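Alpha-fucosidase (PDB 2EAB) probably hydrolyses alpha-1,2-fucosidic linkages, releasing L-fucose from glycans, the chain described being the catalytic domain of a longer Bifidobacterium bifidum protein that also binds calcium. Local coordinates at residues Ala33-Tyr39 against Tyr760-Phe764; Gln133-Leu137 against Thr413-Ser417. All coordinates share one frame; numbering follows the deposited sequence.

From the N terminus, residues 33-39 follow strand 19-22 and precede helix 42-50. Residues 133-137 come next, between helix 130-133 and strand 140-145. They meet residues 413-417 in interaction 2, which closes a loop of 275 residues. Only at residues 760-764, just before helix 767-780, does the chain return to 33-39 and close interaction 1. Interaction 2 is therefore nested inside interaction 1. Both tie the N-terminal family 65-type region to the family 95 catalytic region. Their centres are about 15 Å apart, and the two contacts touch. Pro-763 packs on Pro-414, and the rings of His-761 and Trp-415 meet edge-to-face.

Interaction 1: Ala33-Tyr39 against Tyr760-Phe764; sequences ATAGGNY and YHAPF
The carbonyl oxygen of Ala-762 is gripped twice. A water that donates to Ala-762 O at 2.8 Å accepts from Gly-37 N, linking the two loops. His-761 ND1 also donates to Ala-762 O, from above the carbonyl plane. The motif is a pair of consecutive cis peptides, His-761 to Ala-762 and Ala-762 to Pro-763, set against a type II beta turn of Gly-36 to Tyr-39. It joins the N-terminal region to the catalytic region. Ala-762 CB lies 3.3 Å from Thr-34 O. A CB on Gly-36 would clash with Pro-763 N. The Tyr-39 side chain crosses Pro-763 at about a right angle, with CD2 3.3 Å from Pro-763 CB. With CG beside the backbone N (chi1 -75°), the Tyr-39 ring runs past the proline. Tyr-39 OH bonds a water at 2.7 Å that donates to Phe-764 O. Replacing Tyr-39 by an alanine is likely to leave a gap beside Pro-763 and that water without its tyrosine partner. Helix 42-50 backs this contact, and Gln-48 bonds both Ala-35 O and Phe-764 N. At the other end, a water accepts from Thr-34 N at 2.9 Å and bonds Tyr-760 OH at 2.8 Å.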
loop_
_atom_site.group_PDB
_atom_site.type_symbol
_atom_site.label_atom_id
_atom_site.label_comp_id
_atom_site.label_asym_id
_atom_site.label_seq_id
_atom_site.Cartn_x
_atom_site.Cartn_y
_atom_site.Cartn_z
ATOM N N ALA A 33 -5.700 -21.118 -10.468
ATOM C CA ALA A 33 -5.716 -19.794 -11.089
ATOM C C ALA A 33 -4.371 -19.495 -11.756
ATOM O O ALA A 33 -3.371 -20.158 -11.479
ATOM C CB ALA A 33 -6.070 -18.719 -10.075
ATOM N N THR A 34 -4.356 -18.508 -12.644
ATOM C CA THR A 34 -3.138 -18.114 -13.353
ATOM C C THR A 34 -1.976 -17.919 -12.382
ATOM O O THR A 34 -2.094 -17.170 -11.410
ATOM C CB THR A 34 -3.360 -16.819 -14.145
ATOM O OG1 THR A 34 -4.503 -16.979 -14.991
ATOM C CG2 THR A 34 -2.154 -16.492 -15.006
ATOM N N ALA A 35 -0.866 -18.596 -12.659
ATOM C CA ALA A 35 0.316 -18.551 -11.797
ATOM C C ALA A 35 1.102 -17.251 -11.938
ATOM O O ALA A 35 1.503 -16.648 -10.940
ATOM C CB ALA A 35 1.215 -19.742 -12.075
ATOM N N GLY A 36 1.326 -16.831 -13.180
ATOM C CA GLY A 36 2.092 -15.622 -13.461
ATOM C C GLY A 36 3.590 -15.867 -13.481
ATOM O O GLY A 36 4.069 -16.956 -13.139
ATOM N N GLY A 37 4.331 -14.841 -13.891
ATOM C CA GLY A 37 5.787 -14.903 -13.964
ATOM C C GLY A 37 6.427 -15.268 -12.639
ATOM O O GLY A 37 5.963 -14.839 -11.572
ATOM N N ASN A 38 7.487 -16.074 -12.729
ATOM C CA ASN A 38 8.270 -16.557 -11.583
ATOM C C ASN A 38 7.617 -17.656 -10.747
ATOM O O ASN A 38 8.191 -18.101 -9.758
ATOM C CB ASN A 38 8.756 -15.401 -10.690
ATOM C CG ASN A 38 9.954 -14.677 -11.274
ATOM O OD1 ASN A 38 10.968 -15.292 -11.609
ATOM N ND2 ASN A 38 9.849 -13.365 -11.381
ATOM N N TYR A 39 6.432 -18.103 -11.148
ATOM C CA TYR A 39 5.735 -19.150 -10.406
ATOM C C TYR A 39 5.495 -20.421 -11.225
ATOM O O TYR A 39 4.482 -21.109 -11.051
ATOM C CB TYR A 39 4.437 -18.611 -9.812
ATOM C CG TYR A 39 4.639 -17.719 -8.606
ATOM C CD1 TYR A 39 4.581 -18.241 -7.315
ATOM C CD2 TYR A 39 4.885 -16.357 -8.755
ATOM C CE1 TYR A 39 4.747 -17.433 -6.201
ATOM C CE2 TYR A 39 5.058 -15.537 -7.639
ATOM C CZ TYR A 39 4.982 -16.084 -6.375
ATOM O OH TYR A 39 5.119 -15.288 -5.269
ATOM N N TYR A 760 -4.222 -11.022 -7.114
ATOM C CA TYR A 760 -3.245 -11.399 -8.111
ATOM C C TYR A 760 -3.264 -10.563 -9.371
ATOM O O TYR A 760 -4.290 -10.001 -9.761
ATOM C CB TYR A 760 -3.274 -12.903 -8.400
ATOM C CG TYR A 760 -4.402 -13.468 -9.245
ATOM C CD1 TYR A 760 -4.343 -13.433 -10.638
ATOM C CD2 TYR A 760 -5.483 -14.122 -8.652
ATOM C CE1 TYR A 760 -5.348 -14.003 -11.419
ATOM C CE2 TYR A 760 -6.488 -14.702 -9.428
ATOM C CZ TYR A 760 -6.412 -14.631 -10.807
ATOM O OH TYR A 760 -7.387 -15.199 -11.598
ATOM N N HIS A 761 -2.086 -10.507 -9.983
ATOM C CA HIS A 761 -1.820 -9.737 -11.184
ATOM C C HIS A 761 -2.008 -10.522 -12.511
ATOM O O HIS A 761 -2.488 -9.928 -13.466
ATOM C CB HIS A 761 -0.427 -9.089 -11.059
ATOM C CG HIS A 761 -0.007 -8.262 -12.233
ATOM N ND1 HIS A 761 0.537 -8.812 -13.375
ATOM C CD2 HIS A 761 0.005 -6.920 -12.420
ATOM C CE1 HIS A 761 0.840 -7.845 -14.224
ATOM N NE2 HIS A 761 0.530 -6.688 -13.668
ATOM N N ALA A 762 -1.637 -11.804 -12.643
ATOM C CA ALA A 762 -0.849 -12.632 -11.733
ATOM C C ALA A 762 0.630 -12.247 -11.849
ATOM O O ALA A 762 1.020 -11.579 -12.808
ATOM C CB ALA A 762 -1.033 -14.100 -12.117
ATOM N N PRO A 763 1.472 -12.669 -10.885
ATOM C CA PRO A 763 1.223 -13.472 -9.696
ATOM C C PRO A 763 0.659 -12.636 -8.543
ATOM O O PRO A 763 0.200 -11.505 -8.754
ATOM C CB PRO A 763 2.619 -13.992 -9.360
ATOM C CG PRO A 763 3.507 -12.859 -9.739
ATOM C CD PRO A 763 2.901 -12.311 -11.006
ATOM N N PHE A 764 0.685 -13.200 -7.340
ATOM C CA PHE A 764 0.274 -12.490 -6.129
ATOM C C PHE A 764 0.929 -11.120 -6.063
ATOM O O PHE A 764 2.155 -11.012 -6.173
ATOM C CB PHE A 764 0.655 -13.316 -4.892
ATOM C CG PHE A 764 0.727 -12.530 -3.597
ATOM C CD1 PHE A 764 -0.317 -11.712 -3.173
ATOM C CD2 PHE A 764 1.837 -12.666 -2.778
ATOM C CE1 PHE A 764 -0.231 -11.014 -1.961
ATOM C CE2 PHE A 764 1.926 -11.986 -1.566
ATOM C CZ PHE A 764 0.894 -11.154 -1.158
HETATM O O HOH W 1 -7.074 -17.518 -13.210
HETATM O O HOH W 2 3.057 -12.357 -14.568
HETATM O O HOH W 3 4.322 -12.839 -6.051
#

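Interaction 2: Gln133-Leu137 against Thr413-Ser417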
loop_
_atom_site.group_PDB
_atom_site.type_symbol
_atom_site.label_atom_id
_atom_site.label_comp_id
_atom_site.label_asym_id
_atom_site.label_seq_id
_atom_site.Cartn_x
_atom_site.Cartn_y
_atom_site.Cartn_z
ATOM N N GLN A 133 21.112 -3.429 -7.197
ATOM C CA GLN A 133 19.704 -3.169 -6.962
ATOM C C GLN A 133 19.185 -4.110 -5.882
ATOM O O GLN A 133 18.565 -3.676 -4.912
ATOM C CB GLN A 133 18.906 -3.349 -8.243
ATOM C CG GLN A 133 17.444 -2.970 -8.069
ATOM C CD GLN A 133 16.683 -2.866 -9.374
ATOM O OE1 GLN A 133 17.250 -2.991 -10.469
ATOM N NE2 GLN A 133 15.383 -2.616 -9.262
ATOM N N GLY A 134 19.452 -5.401 -6.054
ATOM C CA GLY A 134 18.985 -6.404 -5.117
ATOM C C GLY A 134 17.482 -6.570 -5.154
ATOM O O GLY A 134 16.816 -6.145 -6.096
ATOM N N ASN A 135 16.965 -7.236 -4.130
ATOM C CA ASN A 135 15.550 -7.550 -4.012
ATOM C C ASN A 135 15.249 -8.090 -2.624
ATOM O O ASN A 135 16.164 -8.334 -1.835
ATOM C CB ASN A 135 15.071 -8.501 -5.131
ATOM C CG ASN A 135 15.712 -9.897 -5.089
ATOM O OD1 ASN A 135 16.689 -10.167 -4.381
ATOM N ND2 ASN A 135 15.144 -10.793 -5.878
ATOM N N TYR A 136 13.964 -8.230 -2.328
ATOM C CA TYR A 136 13.496 -8.838 -1.095
ATOM C C TYR A 136 13.571 -10.353 -1.211
ATOM O O TYR A 136 13.165 -10.912 -2.229
ATOM C CB TYR A 136 12.045 -8.439 -0.881
ATOM C CG TYR A 136 11.432 -8.892 0.426
ATOM C CD1 TYR A 136 12.013 -8.553 1.641
ATOM C CD2 TYR A 136 10.243 -9.617 0.446
ATOM C CE1 TYR A 136 11.433 -8.933 2.845
ATOM C CE2 TYR A 136 9.655 -10.012 1.646
ATOM C CZ TYR A 136 10.255 -9.660 2.839
ATOM O OH TYR A 136 9.679 -10.016 4.036
ATOM N N LEU A 137 14.068 -11.002 -0.159
ATOM C CA LEU A 137 14.226 -12.458 -0.128
ATOM C C LEU A 137 13.236 -13.139 0.795
ATOM O O LEU A 137 13.055 -12.702 1.935
ATOM C CB LEU A 137 15.608 -12.831 0.414
ATOM C CG LEU A 137 16.878 -12.407 -0.312
ATOM C CD1 LEU A 137 18.106 -12.844 0.455
ATOM C CD2 LEU A 137 16.914 -12.947 -1.704
ATOM N N THR A 413 12.285 -13.497 -8.070
ATOM C CA THR A 413 11.129 -12.911 -7.397
ATOM C C THR A 413 10.553 -11.823 -8.289
ATOM O O THR A 413 11.288 -10.939 -8.720
ATOM C CB THR A 413 11.543 -12.365 -6.027
ATOM O OG1 THR A 413 11.948 -13.468 -5.207
ATOM C CG2 THR A 413 10.405 -11.619 -5.348
ATOM N N PRO A 414 9.235 -11.883 -8.578
ATOM C CA PRO A 414 8.666 -10.960 -9.564
ATOM C C PRO A 414 8.781 -9.519 -9.094
ATOM O O PRO A 414 8.359 -9.184 -7.976
ATOM C CB PRO A 414 7.199 -11.395 -9.652
ATOM C CG PRO A 414 6.927 -12.088 -8.362
ATOM C CD PRO A 414 8.208 -12.775 -8.007
ATOM N N TRP A 415 9.376 -8.683 -9.941
ATOM C CA TRP A 415 9.633 -7.275 -9.620
ATOM C C TRP A 415 10.384 -7.115 -8.299
ATOM O O TRP A 415 10.275 -6.081 -7.638
ATOM C CB TRP A 415 8.341 -6.440 -9.619
ATOM C CG TRP A 415 7.531 -6.564 -10.870
ATOM C CD1 TRP A 415 7.778 -5.971 -12.071
ATOM C CD2 TRP A 415 6.331 -7.331 -11.039
ATOM N NE1 TRP A 415 6.809 -6.330 -12.985
ATOM C CE2 TRP A 415 5.907 -7.160 -12.375
ATOM C CE3 TRP A 415 5.575 -8.147 -10.188
ATOM C CZ2 TRP A 415 4.756 -7.782 -12.884
ATOM C CZ3 TRP A 415 4.431 -8.765 -10.696
ATOM C CH2 TRP A 415 4.034 -8.573 -12.030
ATOM N N GLY A 416 11.142 -8.145 -7.924
ATOM C CA GLY A 416 11.928 -8.134 -6.695
ATOM C C GLY A 416 11.146 -8.028 -5.399
ATOM O O GLY A 416 11.738 -7.824 -4.345
ATOM N N SER A 417 9.820 -8.171 -5.475
ATOM C CA SER A 417 8.917 -7.882 -4.347
ATOM C C SER A 417 9.308 -6.551 -3.698
ATOM O O SER A 417 9.390 -6.424 -2.474
ATOM C CB SER A 417 8.898 -9.032 -3.335
ATOM O OG SER A 417 7.881 -8.826 -2.365
HETATM O O HOH W 4 14.024 -11.014 -8.380
HETATM O O HOH W 5 14.212 -12.639 -4.066
#
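This is a buried contact between two loops, Asn-135 and Tyr-136 against Thr-413, Gly-416 and Ser-417, where the N-terminal region meets the catalytic region. One direct hydrogen bond joins the backbones. Tyr-136 N donates to Gly-416 O at 3.0 Å, nearly straight, with an N-H...O angle of 163°. The acceptor is presented by two overlapping turns. Gly-416 N bonds Thr-413 O, Ser-417 N bonds Pro-414 O, and Trp-415, Gly-416 and Ser-417 all have left-handed backbone angles. Asn-135 packs beside this bond, its CB 3.5 Å from Gly-416 CA. A side chain on Gly-416 would be tight there, its CB crowding Asn-135 CB.

Two waters extend the join. One donates to Tyr-136 O at 2.7 Å and bonds Thr-413 OG1 at 2.7 Å. That hydroxyl is also hydrogen-bonded to Thr-404. The other accepts from Thr-413 N at 3.0 Å and, weakly, from Asn-135 ND2.

The Tyr-136 ring leaves along Ser-417. CG is anti to the backbone N (chi1 -175°), and CD2 passes 3.8 Å from Ser-417 OG. Both hydroxyls have polar partners further out. Tyr-136 OH bonds Ile-400 O, and Ser-417 OG bonds Asn-396 OD1. The Tyr-136 side chain lies about 5 Å from that of Glu-77, a calcium ligand, and about 7 Å from the bound calcium ion. This places it close to the metal site.

Gly-134, the first residue after helix 130-133, has a positive phi. Beyond it the backbone of Asn-135 pairs with Thr-81 and that of Leu-137 with Leu-79, leading into strand 140-145, which pairs antiparallel with strand 69-76. Residues 413-417 lead into the short strand 419-420, ahead of helix 424-428.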